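Local coordinates for probable leucine/isoleucine/valine-binding protein (Rhodopirellula baltica, PDB 4KV7), which probably serves as the periplasmic receptor of an ABC transporter, binding leucine, isoleucine, valine or a related small ligand, at residues Leu17-Met22 / Thr58-Ala63; Ile41-Asp46 / Asp288-Tyr293; Val223-Pro228 / Val248-Ala253; Lys231-Ala236 / Arg258-Leu263. The protein carries 1 engineered substitution. All blocks are in the same frame, centred on the assembly; numbering follows the deposited sequence.

Contact 1 (Leu17-Met22 / Thr58-Ala63)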
loop_
_atom_site.group_PDB
_atom_site.type_symbol
_atom_site.label_atom_id
_atom_site.label_comp_id
_atom_site.label_asym_id
_atom_site.label_seq_id
_atom_site.Cartn_x
_atom_site.Cartn_y
_atom_site.Cartn_z
ATOM N N LEU A 17 9.960 -23.939 12.808
ATOM C CA LEU A 17 10.210 -22.891 11.837
ATOM C C LEU A 17 8.914 -22.530 11.113
ATOM O O LEU A 17 8.259 -23.397 10.531
ATOM C CB LEU A 17 11.263 -23.361 10.833
ATOM C CG LEU A 17 11.691 -22.321 9.800
ATOM C CD1 LEU A 17 12.405 -21.162 10.483
ATOM C CD2 LEU A 17 12.568 -22.951 8.728
ATOM N N LEU A 18 8.534 -21.257 11.176
ATOM C CA LEU A 18 7.353 -20.763 10.471
ATOM C C LEU A 18 7.800 -19.890 9.311
ATOM O O LEU A 18 8.227 -18.757 9.512
ATOM C CB LEU A 18 6.450 -19.970 11.420
ATOM C CG LEU A 18 6.008 -20.679 12.699
ATOM C CD1 LEU A 18 5.134 -19.754 13.541
ATOM C CD2 LEU A 18 5.270 -21.977 12.382
ATOM N N LYS A 19 7.707 -20.428 8.097
ATOM C CA LYS A 19 8.160 -19.728 6.899
ATOM C C LYS A 19 7.045 -18.948 6.223
ATOM O O LYS A 19 5.997 -19.503 5.885
ATOM C CB LYS A 19 8.759 -20.724 5.902
ATOM C CG LYS A 19 10.079 -21.349 6.344
ATOM C CD LYS A 19 10.598 -22.382 5.345
ATOM C CE LYS A 19 9.694 -23.590 5.285
ATOM N NZ LYS A 19 10.230 -24.652 4.370
ATOM N N PHE A 20 7.289 -17.662 6.026
ATOM C CA PHE A 20 6.381 -16.809 5.278
ATOM C C PHE A 20 7.085 -16.309 4.028
ATOM O O PHE A 20 8.295 -16.092 4.041
ATOM C CB PHE A 20 5.904 -15.666 6.168
ATOM C CG PHE A 20 5.078 -16.148 7.313
ATOM C CD1 PHE A 20 3.766 -16.540 7.103
ATOM C CD2 PHE A 20 5.631 -16.313 8.573
ATOM C CE1 PHE A 20 2.999 -17.033 8.134
ATOM C CE2 PHE A 20 4.867 -16.810 9.616
ATOM C CZ PHE A 20 3.549 -17.175 9.397
ATOM N N GLY A 21 6.340 -16.149 2.939
ATOM C CA GLY A 21 6.940 -15.720 1.690
ATOM C C GLY A 21 6.512 -14.331 1.271
ATOM O O GLY A 21 5.499 -13.808 1.733
HETATM N N MSE A 22 7.295 -13.736 0.381
HETATM C CA MSE A 22 7.000 -12.429 -0.185
HETATM C C MSE A 22 7.675 -12.344 -1.541
HETATM O O MSE A 22 8.827 -12.753 -1.680
HETATM C CB MSE A 22 7.529 -11.343 0.760
HETATM C CG MSE A 22 7.364 -9.892 0.281
HETATM SE SE MSE A 22 8.317 -8.553 1.404
HETATM C CE MSE A 22 7.153 -8.668 2.954
ATOM N N THR A 58 10.002 -20.099 15.409
ATOM C CA THR A 58 10.950 -19.217 14.739
ATOM C C THR A 58 10.332 -18.667 13.464
ATOM O O THR A 58 9.972 -19.428 12.564
ATOM C CB THR A 58 12.250 -19.955 14.390
ATOM O OG1 THR A 58 12.853 -20.457 15.591
ATOM C CG2 THR A 58 13.219 -19.017 13.683
ATOM N N LEU A 59 10.205 -17.348 13.390
ATOM C CA LEU A 59 9.655 -16.703 12.213
ATOM C C LEU A 59 10.746 -16.513 11.179
ATOM O O LEU A 59 11.866 -16.129 11.515
ATOM C CB LEU A 59 9.078 -15.348 12.596
ATOM C CG LEU A 59 7.872 -15.378 13.531
ATOM C CD1 LEU A 59 7.639 -14.003 14.135
ATOM C CD2 LEU A 59 6.632 -15.859 12.790
ATOM N N LYS A 60 10.422 -16.780 9.920
ATOM C CA LYS A 60 11.370 -16.560 8.837
ATOM C C LYS A 60 10.617 -16.004 7.649
ATOM O O LYS A 60 9.560 -16.522 7.282
ATOM C CB LYS A 60 12.058 -17.866 8.437
ATOM C CG LYS A 60 13.083 -17.698 7.313
ATOM C CD LYS A 60 13.724 -19.032 6.931
ATOM C CE LYS A 60 14.745 -18.856 5.814
ATOM N NZ LYS A 60 15.954 -18.119 6.282
ATOM N N LEU A 61 11.152 -14.941 7.061
ATOM C CA LEU A 61 10.588 -14.379 5.845
ATOM C C LEU A 61 11.486 -14.709 4.666
ATOM O O LEU A 61 12.682 -14.398 4.691
ATOM C CB LEU A 61 10.470 -12.865 5.960
ATOM C CG LEU A 61 9.838 -12.161 4.752
ATOM C CD1 LEU A 61 8.353 -12.479 4.645
ATOM C CD2 LEU A 61 10.045 -10.650 4.836
ATOM N N ILE A 62 10.923 -15.367 3.659
ATOM C CA ILE A 62 11.633 -15.626 2.411
ATOM C C ILE A 62 11.135 -14.590 1.414
ATOM O O ILE A 62 9.992 -14.657 0.945
ATOM C CB ILE A 62 11.366 -17.044 1.901
ATOM C CG1 ILE A 62 11.787 -18.055 2.970
ATOM C CG2 ILE A 62 12.100 -17.285 0.584
ATOM C CD1 ILE A 62 11.419 -19.490 2.653
ATOM N N ALA A 63 11.968 -13.587 1.148
ATOM C CA ALA A 63 11.587 -12.454 0.313
ATOM C C ALA A 63 12.336 -12.494 -1.009
ATOM O O ALA A 63 13.568 -12.422 -1.033
ATOM C CB ALA A 63 11.858 -11.149 1.039
#
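Leu18 and Phe20 hold strand 17-22 to strand 58-63, each giving its N-H to one residue of the partner and its C=O to the residue two places further on. Leu18 N meets Thr58 O at 2.7 Å in an almost straight bond (175° at the hydrogen), while Lys60 N returns to Leu18 O at 3.0 Å along a more bent path. The pattern then repeats, Phe20 N donating to Lys60 O at 2.8 Å and Ile62 N to Phe20 O. Met22 N finishes the run on Ile62 O, more strongly bent, 136° at the hydrogen, and that same oxygen also takes a CA-H contact from Gly21 CA at 3.3 Å.

Side chains match row by row. On the face of Leu18, Phe20, Met22, Leu59, Leu61 and Ala63, the Phe20 ring turns an edge to its neighbour, CE2 lying 3.8 Å from Leu59 CD2. Met22, a selenomethionine, bends at its last torsion (chi3 -71°), which brings CE within 4.0 Å of Leu61 CD2. On the face of Leu17, Lys19, Lys60 and Ile62, Leu17 CD1 rests 3.9 Å from Lys60 CB, and Lys19 lays its CD by Ile62 before NZ hydrogen-bonds to His84 O.

Helix 31-50 and helix 301-319 lie over the apolar face, the former through Phe45 on Leu59, the latter through Val317 on Leu18. The two strands and helix 31-50 form a beta-alpha-beta crossover. The N-H and C=O groups that the strands turn to each other are thus paired, the apolar face packs largely against the two helices, and the lysines send their amino groups off the opposite face.

Contact 2 (Ile41-Asp46 / Asp288-Tyr293)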
loop_
_atom_site.group_PDB
_atom_site.type_symbol
_atom_site.label_atom_id
_atom_site.label_comp_id
_atom_site.label_asym_id
_atom_site.label_seq_id
_atom_site.Cartn_x
_atom_site.Cartn_y
_atom_site.Cartn_z
ATOM N N ILE A 41 7.689 -5.624 8.115
ATOM C CA ILE A 41 7.396 -6.999 8.503
ATOM C C ILE A 41 8.515 -7.557 9.385
ATOM O O ILE A 41 8.261 -8.178 10.424
ATOM C CB ILE A 41 7.199 -7.892 7.255
ATOM C CG1 ILE A 41 5.902 -7.526 6.535
ATOM C CG2 ILE A 41 7.228 -9.379 7.627
ATOM C CD1 ILE A 41 4.681 -8.126 7.163
ATOM N N LEU A 42 9.759 -7.344 8.978
ATOM C CA LEU A 42 10.870 -7.877 9.750
ATOM C C LEU A 42 10.995 -7.226 11.118
ATOM O O LEU A 42 11.380 -7.881 12.084
ATOM C CB LEU A 42 12.177 -7.763 8.969
ATOM C CG LEU A 42 12.289 -8.676 7.744
ATOM C CD1 LEU A 42 13.573 -8.399 6.981
ATOM C CD2 LEU A 42 12.217 -10.152 8.148
ATOM N N ALA A 43 10.651 -5.946 11.220
ATOM C CA ALA A 43 10.670 -5.286 12.522
ATOM C C ALA A 43 9.605 -5.901 13.436
ATOM O O ALA A 43 9.839 -6.111 14.631
ATOM C CB ALA A 43 10.454 -3.793 12.378
ATOM N N ALA A 44 8.437 -6.200 12.867
ATOM C CA ALA A 44 7.384 -6.885 13.625
ATOM C C ALA A 44 7.850 -8.275 14.066
ATOM O O ALA A 44 7.618 -8.690 15.198
ATOM C CB ALA A 44 6.102 -6.980 12.815
ATOM N N PHE A 45 8.511 -8.998 13.168
ATOM C CA PHE A 45 8.988 -10.333 13.518
ATOM C C PHE A 45 10.073 -10.249 14.591
ATOM O O PHE A 45 10.107 -11.066 15.498
ATOM C CB PHE A 45 9.529 -11.064 12.286
ATOM C CG PHE A 45 8.469 -11.580 11.333
ATOM C CD1 PHE A 45 7.115 -11.312 11.517
ATOM C CD2 PHE A 45 8.853 -12.347 10.233
ATOM C CE1 PHE A 45 6.169 -11.818 10.624
ATOM C CE2 PHE A 45 7.913 -12.845 9.350
ATOM C CZ PHE A 45 6.574 -12.575 9.542
ATOM N N ASP A 46 10.957 -9.256 14.479
ATOM C CA ASP A 46 12.003 -9.020 15.474
ATOM C C ASP A 46 11.418 -8.777 16.860
ATOM O O ASP A 46 11.888 -9.323 17.863
ATOM C CB ASP A 46 12.857 -7.823 15.041
ATOM C CG ASP A 46 14.092 -7.645 15.890
ATOM O OD1 ASP A 46 14.972 -8.529 15.834
ATOM O OD2 ASP A 46 14.191 -6.622 16.605
ATOM N N ASP A 288 9.278 1.899 18.390
ATOM C CA ASP A 288 10.177 1.136 19.251
ATOM C C ASP A 288 10.748 -0.061 18.501
ATOM O O ASP A 288 11.941 -0.350 18.608
ATOM C CB ASP A 288 9.453 0.622 20.500
ATOM C CG ASP A 288 9.104 1.723 21.494
ATOM O OD1 ASP A 288 9.715 2.811 21.462
ATOM O OD2 ASP A 288 8.217 1.470 22.348
ATOM N N ALA A 289 9.897 -0.758 17.751
ATOM C CA ALA A 289 10.326 -1.942 17.014
ATOM C C ALA A 289 11.343 -1.567 15.950
ATOM O O ALA A 289 12.353 -2.253 15.787
ATOM C CB ALA A 289 9.140 -2.658 16.397
HETATM N N MSE A 290 11.087 -0.476 15.232
HETATM C CA MSE A 290 12.034 0.007 14.226
HETATM C C MSE A 290 13.368 0.413 14.835
HETATM O O MSE A 290 14.435 0.110 14.284
HETATM C CB MSE A 290 11.442 1.186 13.456
HETATM C CG MSE A 290 10.308 0.800 12.532
HETATM SE SE MSE A 290 10.888 -0.156 10.933
HETATM C CE MSE A 290 11.652 1.364 9.988
ATOM N N ARG A 291 13.312 1.104 15.969
ATOM C CA ARG A 291 14.522 1.574 16.620
ATOM C C ARG A 291 15.410 0.394 17.021
ATOM O O ARG A 291 16.634 0.436 16.848
ATOM C CB ARG A 291 14.180 2.425 17.844
ATOM C CG ARG A 291 15.379 3.151 18.437
ATOM C CD ARG A 291 14.989 4.032 19.620
ATOM N NE ARG A 291 14.425 3.244 20.714
ATOM C CZ ARG A 291 13.131 3.213 21.028
ATOM N NH1 ARG A 291 12.255 3.942 20.352
ATOM N NH2 ARG A 291 12.710 2.456 22.032
ATOM N N ASP A 292 14.794 -0.660 17.552
ATOM C CA ASP A 292 15.541 -1.841 17.979
ATOM C C ASP A 292 15.995 -2.684 16.789
ATOM O O ASP A 292 17.050 -3.314 16.838
ATOM C CB ASP A 292 14.706 -2.703 18.929
ATOM C CG ASP A 292 14.614 -2.120 20.331
ATOM O OD1 ASP A 292 15.294 -1.108 20.617
ATOM O OD2 ASP A 292 13.864 -2.694 21.152
ATOM N N TYR A 293 15.195 -2.703 15.730
ATOM C CA TYR A 293 15.489 -3.498 14.536
ATOM C C TYR A 293 16.656 -2.901 13.752
ATOM O O TYR A 293 17.622 -3.601 13.427
ATOM C CB TYR A 293 14.218 -3.620 13.683
ATOM C CG TYR A 293 14.396 -4.102 12.258
ATOM C CD1 TYR A 293 14.692 -5.434 11.979
ATOM C CD2 TYR A 293 14.235 -3.232 11.192
ATOM C CE1 TYR A 293 14.839 -5.873 10.668
ATOM C CE2 TYR A 293 14.377 -3.663 9.881
ATOM C CZ TYR A 293 14.682 -4.984 9.636
ATOM O OH TYR A 293 14.822 -5.428 8.346
HETATM O O HOH W 1 12.138 -4.894 16.709
HETATM O O HOH W 2 17.132 -6.371 16.867
#
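Leu42 crosses the phenol end of Tyr293 at a slant, its CB 3.7 Å from CE1 and its CD1 3.5 Å from OH. One residue on, Ala43 sits over a face of that ring: its backbone N is above the ring centre, and its CA is 3.9 Å from CG. Tyr293 reaches this place with CG anti to its own N (chi1 165°), which lays the ring against helix 41-46. The Ala43 methyl also touches the selenium of selenomethionine Met290, SE to CB 3.9 Å, and Ala43 O faces the methyl of Ala289. Asp46 joins the contact through water: one molecule links its OD2 (2.7 Å) with Ala289 O, and another donates to both OD2 and Asp292 O, so the carboxylate is tied to main-chain oxygens without touching them.

With an alanine in place of Tyr293, the surfaces of Leu42 and Ala43 would probably lose their cover, and His39, which hydrogen-bonds the phenol through ND1, would be left without that mate.

The axes of segments 41-46 and 288-293 run almost perpendicular (89°), 8.7 Å apart at closest approach. Helix 281-293 packs outside helix 31-50, whose Leu42 and Phe45 also lean on strand 57-65; Tyr307 of helix 301-319 touches both Ala44 and Ala289.

Contact 3 (Val223-Pro228 / Val248-Ala253)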
loop_
_atom_site.group_PDB
_atom_site.type_symbol
_atom_site.label_atom_id
_atom_site.label_comp_id
_atom_site.label_asym_id
_atom_site.label_seq_id
_atom_site.Cartn_x
_atom_site.Cartn_y
_atom_site.Cartn_z
ATOM N N VAL A 223 -1.991 8.283 -9.655
ATOM C CA VAL A 223 -2.076 6.857 -9.379
ATOM C C VAL A 223 -0.842 6.232 -10.028
ATOM O O VAL A 223 -0.899 5.661 -11.117
ATOM C CB VAL A 223 -3.395 6.247 -9.926
ATOM C CG1 VAL A 223 -3.533 4.816 -9.466
ATOM C CG2 VAL A 223 -4.613 7.073 -9.493
ATOM N N GLY A 224 0.292 6.400 -9.357
ATOM C CA GLY A 224 1.566 6.020 -9.917
ATOM C C GLY A 224 2.554 5.665 -8.836
ATOM O O GLY A 224 2.156 5.354 -7.718
ATOM N N THR A 225 3.840 5.676 -9.174
ATOM C CA THR A 225 4.898 5.468 -8.192
ATOM C C THR A 225 5.762 6.722 -8.092
ATOM O O THR A 225 5.698 7.610 -8.951
ATOM C CB THR A 225 5.776 4.271 -8.553
ATOM O OG1 THR A 225 6.299 4.461 -9.870
ATOM C CG2 THR A 225 4.952 2.973 -8.489
ATOM N N TYR A 226 6.595 6.779 -7.057
ATOM C CA TYR A 226 7.327 7.992 -6.733
ATOM C C TYR A 226 8.205 8.525 -7.853
ATOM O O TYR A 226 8.262 9.738 -8.048
ATOM C CB TYR A 226 8.120 7.853 -5.428
ATOM C CG TYR A 226 9.069 6.678 -5.384
ATOM C CD1 TYR A 226 8.640 5.438 -4.907
ATOM C CD2 TYR A 226 10.395 6.808 -5.778
ATOM C CE1 TYR A 226 9.504 4.355 -4.849
ATOM C CE2 TYR A 226 11.262 5.729 -5.721
ATOM C CZ TYR A 226 10.811 4.506 -5.250
ATOM O OH TYR A 226 11.627 3.412 -5.182
ATOM N N GLU A 227 8.908 7.666 -8.589
ATOM C CA GLU A 227 9.806 8.168 -9.631
ATOM C C GLU A 227 9.066 8.921 -10.756
ATOM O O GLU A 227 9.373 10.090 -11.017
ATOM C CB GLU A 227 10.730 7.085 -10.208
ATOM C CG GLU A 227 11.733 7.699 -11.180
ATOM C CD GLU A 227 12.376 6.725 -12.167
ATOM O OE1 GLU A 227 11.784 5.658 -12.460
ATOM O OE2 GLU A 227 13.453 7.074 -12.690
ATOM N N PRO A 228 8.105 8.265 -11.430
ATOM C CA PRO A 228 7.413 8.991 -12.494
ATOM C C PRO A 228 6.569 10.138 -11.953
ATOM O O PRO A 228 6.455 11.155 -12.639
ATOM C CB PRO A 228 6.550 7.911 -13.163
ATOM C CG PRO A 228 6.393 6.857 -12.135
ATOM C CD PRO A 228 7.671 6.858 -11.369
ATOM N N VAL A 248 -2.001 8.955 -4.271
ATOM C CA VAL A 248 -2.536 7.828 -3.509
ATOM C C VAL A 248 -1.427 7.191 -2.682
ATOM O O VAL A 248 -0.225 7.457 -2.882
ATOM C CB VAL A 248 -3.248 6.771 -4.386
ATOM C CG1 VAL A 248 -4.429 7.398 -5.132
ATOM C CG2 VAL A 248 -2.285 6.094 -5.342
ATOM N N SER A 249 -1.827 6.313 -1.774
ATOM C CA SER A 249 -0.917 5.666 -0.839
ATOM C C SER A 249 0.293 5.013 -1.500
ATOM O O SER A 249 1.428 5.129 -1.012
ATOM C CB SER A 249 -1.699 4.613 -0.057
ATOM O OG SER A 249 -2.271 3.688 -0.959
ATOM N N PHE A 250 0.042 4.306 -2.590
ATOM C CA PHE A 250 1.031 3.475 -3.253
ATOM C C PHE A 250 2.171 4.291 -3.855
ATOM O O PHE A 250 3.243 3.746 -4.084
ATOM C CB PHE A 250 0.335 2.657 -4.355
ATOM C CG PHE A 250 1.189 1.577 -4.972
ATOM C CD1 PHE A 250 2.005 1.839 -6.067
ATOM C CD2 PHE A 250 1.148 0.281 -4.471
ATOM C CE1 PHE A 250 2.774 0.846 -6.631
ATOM C CE2 PHE A 250 1.930 -0.712 -5.023
ATOM C CZ PHE A 250 2.750 -0.429 -6.112
ATOM N N VAL A 251 1.953 5.578 -4.130
ATOM C CA VAL A 251 3.012 6.411 -4.698
ATOM C C VAL A 251 4.273 6.348 -3.847
ATOM O O VAL A 251 5.378 6.287 -4.378
ATOM C CB VAL A 251 2.541 7.876 -4.851
ATOM C CG1 VAL A 251 3.687 8.784 -5.285
ATOM C CG2 VAL A 251 1.394 7.956 -5.843
ATOM N N GLY A 252 4.100 6.361 -2.530
ATOM C CA GLY A 252 5.214 6.410 -1.597
ATOM C C GLY A 252 5.543 7.847 -1.256
ATOM O O GLY A 252 6.436 8.452 -1.858
ATOM N N ALA A 253 4.789 8.414 -0.317
ATOM C CA ALA A 253 4.878 9.843 -0.022
ATOM C C ALA A 253 6.234 10.229 0.537
ATOM O O ALA A 253 6.707 11.333 0.301
ATOM C CB ALA A 253 3.767 10.259 0.934
#
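Val251 packs tightly against Gly224 and Tyr226. Its CG2 and the Gly224 oxygen are 3.3 Å apart, and Val251 CA offers the same oxygen a CA-H contact, so the carbonyl rests on the valine from two atoms. Val251 O in turn lies at the edge of the Tyr226 ring, in its plane and 3.4 Å from CD1. The ring can present this edge because CG stands between the backbone N and the carbonyl carbon (chi1 55°). Gly252 follows with phi 91°, where a side chain would jam against the preceding carbonyl and crowd Tyr226 CD1. Were Val251 replaced by an alanine, both methyls would go, which would probably open a gap beneath Gly224 O and give the turn more freedom to shift.

Thr225 and Phe250 lie side by side, CG2 meeting the ring edge at CE1 (3.6 Å). Looser is the approach of Val223 CG2 to Val248 CG1 at 4.4 Å. Tyr226 is the one partly exposed residue of the contact, and its hydroxyl hydrogen-bonds the backbone N of Glu32.

The first segment begins on the last residue of strand 219-223 and the second follows the adjacent parallel strand 244-247; they lead into helices 226-238 and 253-260. Phe250 meets the rings of Tyr68, Phe116 and Tyr168, and its side chain lies about 3 Å from a bound formic acid molecule, probably from the crystallisation liquor, a setting consistent with the ligand cleft of periplasmic binding proteins, while helices 138-151 and 167-183 press on Val248.

Contact 4 (Lys231-Ala236 / Arg258-Leu263)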
loop_
_atom_site.group_PDB
_atom_site.type_symbol
_atom_site.label_atom_id
_atom_site.label_comp_id
_atom_site.label_asym_id
_atom_site.label_seq_id
_atom_site.Cartn_x
_atom_site.Cartn_y
_atom_site.Cartn_z
ATOM N N LYS A 231 8.883 13.123 -11.487
ATOM C CA LYS A 231 9.223 13.710 -12.767
ATOM C C LYS A 231 8.062 14.502 -13.357
ATOM O O LYS A 231 8.250 15.576 -13.906
ATOM C CB LYS A 231 9.684 12.634 -13.746
ATOM C CG LYS A 231 10.099 13.212 -15.081
ATOM C CD LYS A 231 10.842 12.225 -15.934
ATOM C CE LYS A 231 11.099 12.796 -17.310
ATOM N NZ LYS A 231 11.624 11.747 -18.214
ATOM N N LEU A 232 6.858 13.960 -13.249
ATOM C CA LEU A 232 5.668 14.647 -13.726
ATOM C C LEU A 232 5.514 16.005 -13.032
ATOM O O LEU A 232 5.263 17.018 -13.680
ATOM C CB LEU A 232 4.449 13.750 -13.501
ATOM C CG LEU A 232 3.076 14.192 -14.022
ATOM C CD1 LEU A 232 2.440 15.247 -13.134
ATOM C CD2 LEU A 232 3.132 14.656 -15.470
ATOM N N ILE A 233 5.648 16.021 -11.711
ATOM C CA ILE A 233 5.505 17.262 -10.957
ATOM C C ILE A 233 6.569 18.289 -11.332
ATOM O O ILE A 233 6.257 19.471 -11.522
ATOM C CB ILE A 233 5.485 17.001 -9.456
ATOM C CG1 ILE A 233 4.171 16.305 -9.097
ATOM C CG2 ILE A 233 5.629 18.308 -8.675
ATOM C CD1 ILE A 233 4.168 15.663 -7.738
ATOM N N ARG A 234 7.817 17.846 -11.469
ATOM C CA ARG A 234 8.888 18.742 -11.890
ATOM C C ARG A 234 8.591 19.332 -13.259
ATOM O O ARG A 234 8.758 20.532 -13.481
ATOM C CB ARG A 234 10.230 18.005 -11.944
ATOM C CG ARG A 234 10.868 17.773 -10.589
ATOM C CD ARG A 234 12.321 17.331 -10.715
ATOM N NE ARG A 234 12.895 17.004 -9.411
ATOM C CZ ARG A 234 13.442 17.892 -8.587
ATOM N NH1 ARG A 234 13.501 19.176 -8.922
ATOM N NH2 ARG A 234 13.934 17.493 -7.419
HETATM N N MSE A 235 8.161 18.478 -14.181
HETATM C CA MSE A 235 7.887 18.913 -15.547
HETATM C C MSE A 235 6.662 19.799 -15.654
HETATM O O MSE A 235 6.633 20.734 -16.455
HETATM C CB MSE A 235 7.742 17.708 -16.464
HETATM C CG MSE A 235 9.058 17.030 -16.727
HETATM SE SE MSE A 235 8.954 15.727 -18.157
HETATM C CE MSE A 235 7.462 16.426 -19.114
ATOM N N ALA A 236 5.647 19.501 -14.859
ATOM C CA ALA A 236 4.465 20.348 -14.815
ATOM C C ALA A 236 4.872 21.765 -14.436
ATOM O O ALA A 236 4.502 22.723 -15.109
ATOM C CB ALA A 236 3.466 19.794 -13.816
ATOM N N ARG A 258 11.338 13.030 -0.661
ATOM C CA ARG A 258 12.792 12.977 -0.743
ATOM C C ARG A 258 13.271 13.359 -2.142
ATOM O O ARG A 258 14.263 14.070 -2.291
ATOM C CB ARG A 258 13.292 11.580 -0.361
ATOM C CG ARG A 258 14.794 11.401 -0.286
ATOM C CD ARG A 258 15.122 9.953 0.085
ATOM N NE ARG A 258 14.035 9.339 0.853
ATOM C CZ ARG A 258 13.390 8.230 0.498
ATOM N NH1 ARG A 258 13.719 7.589 -0.618
ATOM N NH2 ARG A 258 12.414 7.758 1.261
ATOM N N SER A 259 12.567 12.894 -3.165
ATOM C CA SER A 259 12.957 13.182 -4.540
ATOM C C SER A 259 12.711 14.640 -4.915
ATOM O O SER A 259 13.533 15.262 -5.589
ATOM C CB SER A 259 12.204 12.265 -5.505
ATOM O OG SER A 259 12.533 12.598 -6.847
ATOM N N LEU A 260 11.579 15.181 -4.480
ATOM C CA LEU A 260 11.163 16.512 -4.913
ATOM C C LEU A 260 11.666 17.656 -4.053
ATOM O O LEU A 260 11.740 18.794 -4.524
ATOM C CB LEU A 260 9.640 16.596 -4.973
ATOM C CG LEU A 260 8.986 15.906 -6.163
ATOM C CD1 LEU A 260 7.477 15.927 -5.995
ATOM C CD2 LEU A 260 9.394 16.586 -7.454
ATOM N N GLY A 261 11.997 17.371 -2.796
ATOM C CA GLY A 261 12.384 18.417 -1.865
ATOM C C GLY A 261 11.303 19.474 -1.717
ATOM O O GLY A 261 10.134 19.145 -1.506
ATOM N N ASP A 262 11.686 20.742 -1.856
ATOM C CA ASP A 262 10.756 21.867 -1.735
ATOM C C ASP A 262 9.568 21.780 -2.696
ATOM O O ASP A 262 8.505 22.340 -2.434
ATOM C CB ASP A 262 11.494 23.195 -1.962
ATOM C CG ASP A 262 12.561 23.457 -0.918
ATOM O OD1 ASP A 262 12.380 23.016 0.236
ATOM O OD2 ASP A 262 13.576 24.104 -1.251
ATOM N N LEU A 263 9.750 21.071 -3.804
ATOM C CA LEU A 263 8.724 20.990 -4.831
ATOM C C LEU A 263 7.561 20.102 -4.392
ATOM O O LEU A 263 6.509 20.081 -5.034
ATOM C CB LEU A 263 9.314 20.471 -6.146
ATOM C CG LEU A 263 10.122 21.437 -7.021
ATOM C CD1 LEU A 263 11.317 22.044 -6.296
ATOM C CD2 LEU A 263 10.574 20.737 -8.295
HETATM O O HOH W 3 13.175 14.713 -8.731
HETATM O O HOH W 4 13.941 19.814 -5.611
#
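The guanidinium of Arg234 has Leu260 CD2 over one face, Ser259 O at its edge and Leu263 CD2 approaching obliquely. At the edge NH2 donates to Ser259 O at 2.9 Å, in the carbonyl plane of the serine but with the oxygen 16° out of the guanidinium plane, and the bond is bent to 143° at the hydrogen. NH1 is the nitrogen that lies against Leu263, 3.4 Å from CD2.

An extended chain from CG to NE (chi3 -175°) carries the charge past Leu260, the two side chains running in opposite directions with Arg234 CG 3.7 Å from Leu260 CD2. The other branch of Leu260 serves Ile233: CD1 meets CD1 at 3.7 Å where the side chains cross at about a right angle.

Water extends the polar grip. One molecule accepts from Arg234 NH2 at 2.9 Å and donates to Leu260 O at 2.7 Å, an oxygen that also takes the N-H of Leu263. Helix 253-260 ends here, Gly261 leaving it with positive phi, so that Arg234 meets the Ser259 carbonyl directly, and that of Leu260 through water, at the C-terminal end of the helix. A positive charge there would probably be stabilised by the helix dipole.

In the fold, helix 226-238, strand 244-247 and helix 253-260 follow in succession. Ile233 leans inward on Phe245 of that strand and on Ile267, joining the helix pair to the sheet, whereas Arg234 occupies the exposed side. Further along helix 226-238, Arg237 hydrogen-bonds to Leu263 O through NH1, adding a second arginine just beyond the end of helix 253-260.

The contacts fall into two pairs. Contacts 1 and 2 touch directly: Leu59 CD1 lies 3.8 Å from Phe45 CD1, and Leu61 CB 3.9 Å from Leu42 CD2, because helix 31-50 connects the two strands of contact 1 and supplies one side of contact 2. Contacts 3 and 4 share helix 226-238, their centres 12 Å apart, contact 3 at its start and contact 4 further along. Contacts 1 and 4 stand on opposite sides of the chain's centre, 37 Å apart between centres. Contact 3 comes within about 12 Å of contact 1 at the nearest atoms, and its Phe250 adjoins a bound formic acid molecule, probably from the crystallisation liquor, which may mark the ligand cleft.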